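Local atomic coordinates of iota-carrageenase (Alteromonas sp. ATCC 43554, PDB entry 1KTW), a protein that hydrolyses the internal 1,4-beta linkages of iota-carrageenan, a sulfated galactan of red algal cell walls, with inversion of anomeric configuration. Residues Y65-I70 with R98-G103; P88-D93 with D126-N131; R216-N221 with A248-P253; R276-F281 with I408-E413. One frame throughout, in Å; residues are numbered along the deposited sequence.

Interaction 1: Y65-I70 with R98-G103. With G4S (4-O-sulfo-beta-D-galactopyranose), chain C.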
# COMPACT_ATOMS: atom_id res chain seq x y z
N TYR A 65 1.07 9.26 23.91
CA TYR A 65 0.06 8.25 24.25
C TYR A 65 0.34 6.88 23.63
O TYR A 65 1.01 6.78 22.59
CB TYR A 65 -1.34 8.71 23.76
CG TYR A 65 -1.75 10.09 24.25
CD1 TYR A 65 -2.45 10.25 25.44
CD2 TYR A 65 -1.36 11.23 23.54
CE1 TYR A 65 -2.75 11.53 25.94
CE2 TYR A 65 -1.65 12.52 24.03
CZ TYR A 65 -2.34 12.65 25.23
OH TYR A 65 -2.58 13.92 25.73
N HIS A 66 -0.19 5.84 24.27
CA HIS A 66 -0.06 4.44 23.82
C HIS A 66 -1.46 3.84 23.54
O HIS A 66 -2.31 3.81 24.43
CB HIS A 66 0.68 3.60 24.89
CG HIS A 66 2.16 3.89 24.97
ND1 HIS A 66 2.67 5.04 25.55
CD2 HIS A 66 3.23 3.20 24.52
CE1 HIS A 66 3.99 5.04 25.44
NE2 HIS A 66 4.35 3.93 24.82
N PHE A 67 -1.70 3.36 22.30
CA PHE A 67 -3.00 2.77 21.92
C PHE A 67 -2.84 1.48 21.10
O PHE A 67 -1.82 1.27 20.44
CB PHE A 67 -3.84 3.70 21.00
CG PHE A 67 -4.12 5.08 21.55
CD1 PHE A 67 -4.77 5.26 22.77
CD2 PHE A 67 -3.79 6.21 20.79
CE1 PHE A 67 -5.09 6.55 23.23
CE2 PHE A 67 -4.10 7.50 21.24
CZ PHE A 67 -4.76 7.67 22.47
N LEU A 68 -3.89 0.65 21.10
CA LEU A 68 -3.96 -0.57 20.29
C LEU A 68 -5.39 -1.13 20.25
O LEU A 68 -6.10 -1.11 21.26
CB LEU A 68 -3.00 -1.67 20.80
CG LEU A 68 -2.59 -2.68 19.71
CD1 LEU A 68 -1.71 -1.98 18.69
CD2 LEU A 68 -1.83 -3.86 20.30
N GLY A 69 -5.80 -1.63 19.08
CA GLY A 69 -7.12 -2.23 18.89
C GLY A 69 -8.35 -1.37 19.12
O GLY A 69 -9.42 -1.89 19.48
N ILE A 70 -8.23 -0.07 18.90
CA ILE A 70 -9.35 0.84 19.12
C ILE A 70 -10.47 0.66 18.07
O ILE A 70 -10.18 0.58 16.86
CB ILE A 70 -8.88 2.32 19.11
CG1 ILE A 70 -7.69 2.50 20.06
CG2 ILE A 70 -10.02 3.24 19.51
CD1 ILE A 70 -8.00 2.17 21.55
N ARG A 98 -3.41 -3.52 14.90
CA ARG A 98 -3.64 -2.19 14.32
C ARG A 98 -3.89 -1.22 15.47
O ARG A 98 -4.44 -1.62 16.51
CB ARG A 98 -4.88 -2.17 13.40
CG ARG A 98 -4.97 -3.25 12.31
CD ARG A 98 -5.75 -4.42 12.87
NE ARG A 98 -5.86 -5.56 11.98
CZ ARG A 98 -6.49 -6.68 12.31
NH1 ARG A 98 -7.06 -6.78 13.51
NH2 ARG A 98 -6.55 -7.69 11.47
N LEU A 99 -3.48 0.04 15.31
CA LEU A 99 -3.76 1.02 16.34
C LEU A 99 -5.26 1.31 16.31
O LEU A 99 -5.91 1.33 17.35
CB LEU A 99 -3.00 2.34 16.09
CG LEU A 99 -1.46 2.35 16.05
CD1 LEU A 99 -0.96 3.80 16.11
CD2 LEU A 99 -0.89 1.58 17.19
N PHE A 100 -5.81 1.50 15.10
CA PHE A 100 -7.24 1.83 14.93
C PHE A 100 -7.97 1.01 13.85
O PHE A 100 -7.42 0.78 12.76
CB PHE A 100 -7.38 3.33 14.56
CG PHE A 100 -6.45 4.26 15.33
CD1 PHE A 100 -6.61 4.49 16.69
CD2 PHE A 100 -5.42 4.94 14.66
CE1 PHE A 100 -5.75 5.38 17.39
CE2 PHE A 100 -4.56 5.82 15.34
CZ PHE A 100 -4.73 6.04 16.71
N GLU A 101 -9.21 0.60 14.14
CA GLU A 101 -10.07 -0.15 13.21
C GLU A 101 -11.37 0.66 13.00
O GLU A 101 -11.99 1.13 13.96
CB GLU A 101 -10.39 -1.55 13.77
CG GLU A 101 -9.14 -2.39 14.03
CD GLU A 101 -9.43 -3.88 14.24
OE1 GLU A 101 -10.22 -4.23 15.14
OE2 GLU A 101 -8.83 -4.70 13.51
N VAL A 102 -11.79 0.81 11.74
CA VAL A 102 -12.97 1.60 11.41
C VAL A 102 -13.96 0.80 10.53
O VAL A 102 -13.75 0.67 9.31
CB VAL A 102 -12.56 2.89 10.63
CG1 VAL A 102 -13.73 3.94 10.64
CG2 VAL A 102 -11.27 3.50 11.25
N GLY A 103 -15.01 0.27 11.15
CA GLY A 103 -15.99 -0.51 10.39
C GLY A 103 -15.61 -1.96 10.14
O GLY A 103 -16.19 -2.62 9.27
C1 G4S C . -2.36 -12.23 5.95
C2 G4S C . -2.55 -12.41 7.46
C3 G4S C . -4.05 -12.52 7.81
C4 G4S C . -4.81 -11.33 7.21
C5 G4S C . -4.52 -11.24 5.71
C6 G4S C . -5.20 -10.06 5.05
O1 G4S C . -1.02 -12.01 5.67
O2 G4S C . -1.88 -13.58 7.90
O3 G4S C . -4.20 -12.52 9.24
O4 G4S C . -4.39 -10.11 7.86
O5 G4S C . -3.10 -11.09 5.49
O6 G4S C . -6.56 -9.97 5.43
S G4S C . -5.50 -9.36 8.74
O7 G4S C . -4.83 -8.39 9.62
O8 G4S C . -6.23 -10.34 9.56
O9 G4S C . -6.43 -8.65 7.85

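Interaction 2: P88-D93 with D126-N131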
# COMPACT_ATOMS: atom_id res chain seq x y z
N PRO A 88 2.28 2.52 19.63
CA PRO A 88 1.46 1.32 19.84
C PRO A 88 1.71 0.67 21.21
O PRO A 88 2.86 0.59 21.67
CB PRO A 88 1.90 0.40 18.71
CG PRO A 88 3.37 0.73 18.57
CD PRO A 88 3.36 2.26 18.65
N THR A 89 0.64 0.21 21.86
CA THR A 89 0.73 -0.46 23.16
C THR A 89 1.22 -1.89 22.89
O THR A 89 0.75 -2.55 21.96
CB THR A 89 -0.66 -0.55 23.85
OG1 THR A 89 -1.20 0.77 24.03
CG2 THR A 89 -0.56 -1.27 25.21
N TRP A 90 2.17 -2.38 23.68
CA TRP A 90 2.68 -3.72 23.46
C TRP A 90 1.65 -4.82 23.71
O TRP A 90 0.93 -4.79 24.71
CB TRP A 90 3.90 -3.99 24.36
CG TRP A 90 4.36 -5.44 24.36
CD1 TRP A 90 4.29 -6.32 25.41
CD2 TRP A 90 4.90 -6.18 23.26
NE1 TRP A 90 4.75 -7.56 25.03
CE2 TRP A 90 5.14 -7.50 23.72
CE3 TRP A 90 5.22 -5.86 21.93
CZ2 TRP A 90 5.67 -8.50 22.89
CZ3 TRP A 90 5.75 -6.86 21.11
CH2 TRP A 90 5.97 -8.16 21.60
N ASN A 91 1.57 -5.76 22.77
CA ASN A 91 0.69 -6.92 22.89
C ASN A 91 1.49 -8.08 22.29
O ASN A 91 1.76 -8.11 21.09
CB ASN A 91 -0.61 -6.74 22.10
CG ASN A 91 -1.54 -7.94 22.23
OD1 ASN A 91 -1.10 -9.08 22.28
ND2 ASN A 91 -2.85 -7.67 22.27
N GLY A 92 1.87 -9.04 23.13
CA GLY A 92 2.67 -10.16 22.65
C GLY A 92 1.99 -11.46 22.24
O GLY A 92 2.61 -12.52 22.32
N ASP A 93 0.74 -11.40 21.79
CA ASP A 93 0.05 -12.62 21.39
C ASP A 93 0.40 -13.05 19.96
O ASP A 93 -0.25 -13.91 19.38
CB ASP A 93 -1.47 -12.46 21.52
CG ASP A 93 -2.06 -11.48 20.50
OD1 ASP A 93 -1.33 -11.08 19.56
OD2 ASP A 93 -3.25 -11.14 20.63
N ASP A 126 10.43 2.55 18.73
CA ASP A 126 10.70 1.88 20.01
C ASP A 126 9.92 0.58 20.17
O ASP A 126 10.02 -0.08 21.20
CB ASP A 126 10.35 2.79 21.21
CG ASP A 126 11.20 4.05 21.28
OD1 ASP A 126 12.42 3.96 21.08
OD2 ASP A 126 10.64 5.14 21.54
N SER A 127 9.15 0.18 19.15
CA SER A 127 8.33 -1.03 19.25
C SER A 127 8.99 -2.36 18.89
O SER A 127 9.79 -2.44 17.96
CB SER A 127 7.06 -0.87 18.41
OG SER A 127 6.24 -2.04 18.49
N ARG A 128 8.61 -3.41 19.62
CA ARG A 128 9.12 -4.76 19.38
C ARG A 128 8.16 -5.55 18.48
O ARG A 128 8.47 -6.67 18.05
CB ARG A 128 9.29 -5.50 20.72
CG ARG A 128 9.78 -4.60 21.86
CD ARG A 128 10.30 -5.37 23.08
NE ARG A 128 9.41 -6.43 23.53
CZ ARG A 128 9.47 -7.69 23.09
NH1 ARG A 128 10.37 -8.04 22.18
NH2 ARG A 128 8.63 -8.60 23.56
N ASP A 129 6.99 -4.97 18.19
CA ASP A 129 5.96 -5.60 17.36
C ASP A 129 6.21 -5.31 15.87
O ASP A 129 6.23 -4.15 15.46
CB ASP A 129 4.58 -5.05 17.76
CG ASP A 129 3.42 -5.89 17.26
OD1 ASP A 129 3.60 -6.74 16.35
OD2 ASP A 129 2.30 -5.69 17.78
N LYS A 130 6.39 -6.36 15.08
CA LYS A 130 6.65 -6.21 13.64
C LYS A 130 5.37 -6.22 12.79
O LYS A 130 5.38 -5.77 11.66
CB LYS A 130 7.56 -7.35 13.14
CG LYS A 130 9.01 -7.28 13.58
CD LYS A 130 9.84 -6.41 12.65
CE LYS A 130 11.30 -6.34 13.09
NZ LYS A 130 11.98 -7.68 13.10
N ASN A 131 4.27 -6.74 13.34
CA ASN A 131 3.01 -6.83 12.60
C ASN A 131 2.07 -5.68 12.94
O ASN A 131 1.05 -5.88 13.62
CB ASN A 131 2.33 -8.16 12.91
CG ASN A 131 3.27 -9.35 12.71
OD1 ASN A 131 3.81 -9.54 11.63
ND2 ASN A 131 3.45 -10.15 13.76
O HOH W 1 2.33 -3.99 20.00

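Interaction 3: R216-N221 with A248-P253. With DGS (3,6-anhydro-2-O-sulfo-alpha-D-galactopyranose), chain D.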
# COMPACT_ATOMS: atom_id res chain seq x y z
N ARG A 216 -0.20 2.13 -3.26
CA ARG A 216 -0.15 0.76 -3.81
C ARG A 216 -1.55 0.20 -4.08
O ARG A 216 -2.20 -0.28 -3.17
CB ARG A 216 0.62 -0.14 -2.81
CG ARG A 216 0.81 -1.62 -3.20
CD ARG A 216 1.36 -2.46 -2.01
NE ARG A 216 2.77 -2.18 -1.70
CZ ARG A 216 3.81 -2.82 -2.23
NH1 ARG A 216 3.63 -3.80 -3.11
NH2 ARG A 216 5.04 -2.48 -1.87
N MET A 217 -2.00 0.28 -5.34
CA MET A 217 -3.33 -0.23 -5.70
C MET A 217 -3.19 -1.68 -6.19
O MET A 217 -3.39 -2.00 -7.37
CB MET A 217 -3.98 0.71 -6.74
CG MET A 217 -4.32 2.11 -6.13
SD MET A 217 -4.75 3.48 -7.28
CE MET A 217 -3.11 3.84 -8.02
N GLU A 218 -2.83 -2.55 -5.24
CA GLU A 218 -2.61 -3.97 -5.49
C GLU A 218 -3.73 -4.72 -4.77
O GLU A 218 -3.66 -4.98 -3.56
CB GLU A 218 -1.21 -4.36 -4.95
CG GLU A 218 -0.76 -5.77 -5.32
CD GLU A 218 0.69 -6.06 -4.91
OE1 GLU A 218 1.22 -5.36 -4.02
OE2 GLU A 218 1.29 -7.01 -5.45
N THR A 219 -4.76 -5.07 -5.54
CA THR A 219 -5.98 -5.70 -5.03
C THR A 219 -5.96 -7.22 -4.93
O THR A 219 -6.58 -7.91 -5.76
CB THR A 219 -7.16 -5.24 -5.92
OG1 THR A 219 -6.89 -5.60 -7.28
CG2 THR A 219 -7.30 -3.73 -5.88
N ASP A 220 -5.31 -7.76 -3.89
CA ASP A 220 -5.16 -9.21 -3.77
C ASP A 220 -5.64 -9.95 -2.52
O ASP A 220 -5.20 -11.07 -2.25
CB ASP A 220 -3.69 -9.57 -4.02
CG ASP A 220 -2.75 -9.02 -2.94
OD1 ASP A 220 -3.23 -8.33 -2.02
OD2 ASP A 220 -1.53 -9.29 -3.01
N ASN A 221 -6.53 -9.33 -1.74
CA ASN A 221 -7.06 -9.96 -0.53
C ASN A 221 -7.78 -11.26 -0.92
O ASN A 221 -8.64 -11.26 -1.80
CB ASN A 221 -8.06 -9.02 0.14
CG ASN A 221 -8.50 -9.50 1.50
OD1 ASN A 221 -8.82 -10.68 1.68
ND2 ASN A 221 -8.53 -8.58 2.47
N ALA A 248 6.15 5.68 -6.63
CA ALA A 248 5.19 6.53 -5.93
C ALA A 248 3.79 5.98 -6.13
O ALA A 248 3.01 5.91 -5.17
CB ALA A 248 5.26 7.97 -6.46
N VAL A 249 3.46 5.59 -7.36
CA VAL A 249 2.14 5.05 -7.71
C VAL A 249 2.25 3.69 -8.43
O VAL A 249 3.01 3.56 -9.41
CB VAL A 249 1.37 6.04 -8.64
CG1 VAL A 249 0.04 5.42 -9.10
CG2 VAL A 249 1.12 7.36 -7.91
N MET A 250 1.48 2.71 -7.98
CA MET A 250 1.52 1.37 -8.58
C MET A 250 0.16 0.69 -8.77
O MET A 250 -0.69 0.72 -7.87
CB MET A 250 2.43 0.46 -7.72
CG MET A 250 2.53 -0.99 -8.18
SD MET A 250 1.34 -2.10 -7.35
CE MET A 250 2.25 -3.65 -7.47
N PHE A 251 -0.02 0.07 -9.94
CA PHE A 251 -1.25 -0.67 -10.27
C PHE A 251 -0.91 -2.17 -10.40
O PHE A 251 0.00 -2.54 -11.15
CB PHE A 251 -1.85 -0.16 -11.61
CG PHE A 251 -2.17 1.32 -11.63
CD1 PHE A 251 -1.20 2.26 -12.02
CD2 PHE A 251 -3.43 1.78 -11.25
CE1 PHE A 251 -1.50 3.63 -12.04
CE2 PHE A 251 -3.74 3.15 -11.26
CZ PHE A 251 -2.77 4.08 -11.66
N GLY A 252 -1.63 -3.02 -9.66
CA GLY A 252 -1.41 -4.46 -9.70
C GLY A 252 -2.73 -5.15 -9.35
O GLY A 252 -2.98 -5.45 -8.19
N PRO A 253 -3.57 -5.47 -10.35
CA PRO A 253 -4.87 -6.11 -10.10
C PRO A 253 -4.95 -7.58 -9.70
O PRO A 253 -6.00 -8.02 -9.21
CB PRO A 253 -5.62 -5.84 -11.40
CG PRO A 253 -4.52 -6.01 -12.42
CD PRO A 253 -3.35 -5.27 -11.79
C1 DGS D . 6.24 -9.71 -5.73
C2 DGS D . 5.99 -8.20 -5.56
C3 DGS D . 4.51 -7.97 -5.22
C4 DGS D . 4.15 -8.70 -3.95
C5 DGS D . 4.19 -10.12 -4.46
C6 DGS D . 3.45 -9.95 -5.80
O2 DGS D . 6.97 -7.65 -4.65
O3 DGS D . 3.74 -8.61 -6.27
O4 DGS D . 2.83 -8.34 -3.56
O5 DGS D . 5.58 -10.48 -4.70
O7 DGS D . 8.10 -5.77 -3.44
O8 DGS D . 5.69 -5.56 -4.03
O9 DGS D . 7.29 -5.42 -5.69
S DGS D . 7.03 -6.08 -4.39

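Interaction 4: R276-F281 with I408-E413. With CA (calcium ion), chain F; DGS (3,6-anhydro-2-O-sulfo-alpha-D-galactopyranose), chain D.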
# COMPACT_ATOMS: atom_id res chain seq x y z
N ARG A 276 4.46 2.59 -11.79
CA ARG A 276 4.63 1.17 -12.14
C ARG A 276 3.27 0.48 -12.35
O ARG A 276 2.34 0.68 -11.56
CB ARG A 276 5.40 0.43 -11.03
CG ARG A 276 5.37 -1.11 -11.13
CD ARG A 276 6.24 -1.78 -10.01
NE ARG A 276 5.85 -3.18 -9.77
CZ ARG A 276 6.30 -3.93 -8.77
NH1 ARG A 276 7.18 -3.45 -7.89
NH2 ARG A 276 5.83 -5.17 -8.62
N SER A 277 3.17 -0.34 -13.40
CA SER A 277 1.93 -1.07 -13.71
C SER A 277 2.27 -2.54 -14.00
O SER A 277 3.08 -2.82 -14.89
CB SER A 277 1.20 -0.46 -14.92
OG SER A 277 0.79 0.89 -14.67
N ASP A 278 1.65 -3.46 -13.26
CA ASP A 278 1.89 -4.91 -13.42
C ASP A 278 0.72 -5.56 -14.18
O ASP A 278 -0.42 -5.07 -14.16
CB ASP A 278 1.99 -5.62 -12.05
CG ASP A 278 3.26 -5.29 -11.26
OD1 ASP A 278 4.11 -4.52 -11.73
OD2 ASP A 278 3.41 -5.83 -10.14
N SER A 279 0.99 -6.67 -14.84
CA SER A 279 -0.08 -7.39 -15.54
C SER A 279 -0.98 -8.06 -14.51
O SER A 279 -0.59 -8.26 -13.36
CB SER A 279 0.52 -8.48 -16.45
OG SER A 279 -0.48 -9.38 -16.91
N GLY A 280 -2.21 -8.38 -14.91
CA GLY A 280 -3.09 -9.11 -14.02
C GLY A 280 -2.60 -10.55 -14.17
O GLY A 280 -1.95 -10.88 -15.17
N PHE A 281 -2.85 -11.40 -13.18
CA PHE A 281 -2.42 -12.79 -13.28
C PHE A 281 -3.15 -13.70 -12.30
O PHE A 281 -3.78 -13.23 -11.34
CB PHE A 281 -0.90 -12.91 -13.08
CG PHE A 281 -0.39 -12.20 -11.87
CD1 PHE A 281 -0.67 -12.68 -10.59
CD2 PHE A 281 0.39 -11.06 -12.00
CE1 PHE A 281 -0.18 -12.03 -9.46
CE2 PHE A 281 0.89 -10.39 -10.87
CZ PHE A 281 0.61 -10.88 -9.59
N ILE A 408 7.48 2.29 -15.64
CA ILE A 408 7.62 0.85 -15.91
C ILE A 408 6.20 0.31 -16.17
O ILE A 408 5.28 0.56 -15.39
CB ILE A 408 8.29 0.12 -14.71
CG1 ILE A 408 9.78 0.50 -14.64
CG2 ILE A 408 8.15 -1.40 -14.87
CD1 ILE A 408 10.52 -0.06 -13.41
N ASP A 409 6.03 -0.44 -17.26
CA ASP A 409 4.71 -0.98 -17.63
C ASP A 409 4.84 -2.37 -18.24
O ASP A 409 5.24 -2.51 -19.40
CB ASP A 409 4.04 -0.05 -18.66
CG ASP A 409 2.63 -0.51 -19.08
OD1 ASP A 409 2.27 -1.71 -18.95
OD2 ASP A 409 1.87 0.35 -19.57
N THR A 410 4.47 -3.40 -17.48
CA THR A 410 4.57 -4.76 -17.99
C THR A 410 3.24 -5.42 -18.30
O THR A 410 3.12 -6.64 -18.18
CB THR A 410 5.39 -5.67 -17.04
OG1 THR A 410 4.83 -5.60 -15.71
CG2 THR A 410 6.85 -5.21 -17.00
N THR A 411 2.25 -4.63 -18.70
CA THR A 411 0.95 -5.20 -19.04
C THR A 411 1.14 -5.87 -20.40
O THR A 411 1.89 -5.37 -21.24
CB THR A 411 -0.16 -4.11 -19.12
OG1 THR A 411 0.24 -3.08 -20.03
CG2 THR A 411 -0.40 -3.51 -17.73
N PRO A 412 0.47 -7.02 -20.63
CA PRO A 412 0.57 -7.80 -21.88
C PRO A 412 -0.12 -7.19 -23.10
O PRO A 412 -1.20 -7.61 -23.51
CB PRO A 412 -0.03 -9.15 -21.47
CG PRO A 412 -1.13 -8.74 -20.56
CD PRO A 412 -0.49 -7.65 -19.70
N GLU A 413 0.55 -6.19 -23.67
CA GLU A 413 0.08 -5.44 -24.83
C GLU A 413 -0.62 -6.22 -25.95
O GLU A 413 -1.70 -5.85 -26.38
CB GLU A 413 1.26 -4.67 -25.44
CG GLU A 413 0.85 -3.61 -26.46
CD GLU A 413 2.04 -3.03 -27.22
OE1 GLU A 413 3.14 -2.90 -26.63
OE2 GLU A 413 1.87 -2.69 -28.41
CA CA F . -1.33 -2.26 -21.78
C1 DGS D . 6.24 -9.71 -5.73
C2 DGS D . 5.99 -8.20 -5.56
C3 DGS D . 4.51 -7.97 -5.22
C4 DGS D . 4.15 -8.70 -3.95
C5 DGS D . 4.19 -10.12 -4.46
C6 DGS D . 3.45 -9.95 -5.80
O2 DGS D . 6.97 -7.65 -4.65
O3 DGS D . 3.74 -8.61 -6.27
O4 DGS D . 2.83 -8.34 -3.56
O5 DGS D . 5.58 -10.48 -4.70
O7 DGS D . 8.10 -5.77 -3.44
O8 DGS D . 5.69 -5.56 -4.03
O9 DGS D . 7.29 -5.42 -5.69
S DGS D . 7.03 -6.08 -4.39
O HOH W 2 2.82 2.31 -15.87
O HOH W 3 6.01 -4.04 -13.61
O HOH W 4 3.72 -7.96 -14.86
O HOH W 5 -0.39 -0.14 -20.97

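Interaction 1: Y65-I70 with R98-G103
Phe67 and Phe100 both carry CG anti to the carbonyl carbon (chi1 -56° and -40°), and their rings meet obliquely. CD2 of Phe67 reaches CE1 of Phe100 at 4.0 Å, near the plane of the Phe100 ring. Ile70 lies alongside Phe100, and its CB also approaches that ring at the edge. CB of Leu99 sits over the centre of one face of the same ring. Leu68 and Leu99 cross at about a right angle, CD1 to CD2 3.9 Å. Strands 64-71 and 97-102 are parallel neighbours in the right-handed beta-helix of the pectate lyase-like fold. Gly69 N donates to Arg98 O at 2.9 Å, Ile70 N to Leu99 O at 3.1 Å, and Glu101 N to Ile70 O at 2.9 Å. Arg98 bends at chi2 and leads away to a bound G4S sugar. Its NH2 donates to sulfate oxygen O7 of G4S at 2.6 Å, and O7 lies at the guanidinium edge. NH1 forms a salt bridge with Glu101 OE2 at 2.7 Å. With an alanine at Arg98, sulfate oxygen O7 is likely to lose this donor, and Glu101 OE2 its salt-bridge mate. Lys136 holds the same sugar, and Gln71 binds Glu101 OE1.

Interaction 2: P88-D93 with D126-N131
Trp90 and Arg128 form a cation-pi pair between two loops that follow parallel strands of the pectate lyase-like beta-helix. CZ of Arg128 stands 4.1 Å from the centroid of the six-membered ring of Trp90, 23° off the ring normal. The guanidinium is therefore over the face, but its plane is turned 42° from that of the indole. NH2 comes nearest, over CZ2 and CH2. The Arg128 chain is bent at chi3 (-49°), which folds its end back over the ring. The opposite face of the indole has Gly92 N above its rim. At the ring edge, CZ3 of Trp90 meets Asp129 N at 3.7 Å and lies 4.0 Å from Asp129 CB. Beside this pair, CG of Pro88 rests 4.0 Å from Ser127 OG.

Further out, turns hold the loops in shape. Ser127 OG accepts from Asp129 N in an ST turn. Asn91 OD1 accepts from Asp93 N in the carbonyl plane, and Asp129 OD1 accepts from Asn131 N; both are Asx turns. The Asn131 N bond arrives from above the Asp129 carboxylate plane.

The other carboxylate oxygen of Asp129, OD2, is gripped by His97 ND1. Pro88 also packs on Leu99 and Leu132, and Asp126 makes a salt bridge with Lys87. A water ties the two loops together. It donates to Asp129 OD2 at 2.8 Å and to Thr89 O at 2.9 Å, and accepts only a weak bond from Asn91 N at 3.4 Å.

Interaction 3: R216-N221 with A248-P253
Two neighbouring parallel strands of the beta-helix, 216-218 and 250-252, meet here beneath a bound anhydrogalactose sulfate, DGS, and form part of the substrate-binding surface. Their axes run 8° apart. Met217 N donates to Met250 O at 2.9 Å, and Gly252 N donates to Met217 O at 3.1 Å. Beyond the strand pairing, Thr219 N gives Gly252 O a weak bond. On the face of Met217 and Phe251, the two side chains lie side by side. The Met217 chain bends at chi3 (-72°) and sets CE over one face of the Phe251 ring, 3.4 Å from CE2. SD stands oblique to that ring in a Met-aromatic contact. CE also touches Val249 CG1.

Arg216 and Glu218 project from the other face, and their ends reach the sugar. Arg216 NH1 has two partners near the guanidinium plane. It donates to Glu218 OE1 at 3.0 Å in a salt bridge and to sulfate oxygen O8 of DGS at 2.9 Å. Glu218 OE2 accepts from DGS O4 at 2.8 Å and is also bound by His254 NE2. Met250 CE packs against Glu218 CD. Replacing Glu218 by an alanine would probably leave DGS O4 and Arg216 NH1 without this partner and open a gap beside Met250 CE.

Arg216 bonds through its backbone to Ile194 and Thr196 of strand 194-196, and Met217 packs on Ile232 of strand 231-243. Phe251 lies against Val261 of strand 261-269. Asn221 caps helix 222-227 through OD1 to Leu223 N.

Interaction 4: R276-F281 with I408-E413
Backbone bonds join Ser277 to strand 407-409 and the residue after it: Ser277 N donates to Ile408 O at 3.0 Å, and Thr410 N donates to Ser277 O at 3.0 Å. Around this pairing, Ser279 OG touches Pro412 CD at 3.3 Å, and Thr411 CG2 approaches Asp278 O. Water carries further links. One water meets Ser277 OG and donates to Ile408 O; a second bridges Asp278 OD1 and Thr410 OG1; a third accepts from Ser279 N and meets the same Thr410 OG1. The strands, 275-277 and 407-409, are adjacent in a parallel sheet of the beta-helix.

Arg276 extends with CG anti to the backbone N (chi1 167°) and grips Asp278 side-on. NE binds OD1 at 2.9 Å and NH2 binds OD2 at 2.9 Å, both near the guanidinium plane. This fixes the guanidinium so that NH1 can donate to sulfate O9 of DGS at 3.0 Å, while NH2 gives O9 a longer bond. On the other segment, Asp409 OD1 accepts from Thr411 N in an Asx turn and from Thr411 OG1, on its syn lone pair. Thr411 OG1 also binds calcium at 2.5 Å, in a site shared with Asp418, Tyr419, Asp420 and a water held by Asp409 OD2.

In the fold
Interactions 3 and 4 share one parallel sheet. Strands 250-252 and 275-277 are neighbours in it, Phe251 pairs with Arg276 and Asp278 through the backbone, and both contacts hold the same DGS sugar. Interaction 3 is wholly buried; interaction 4 is partly so and relies more on water and a calcium ion. Interactions 1 and 2 lie together on another part of the chain, with centres about 12 Å apart, and touch where Phe67 O meets Thr89 N. Interaction 1 is buried, with aromatic and aliphatic packing beside its strand bonds. Interaction 2 is a surface contact between loops, built on a cation-pi pair and one bridging water. Interactions 1 and 4 lie on opposite sides of the chain's centre.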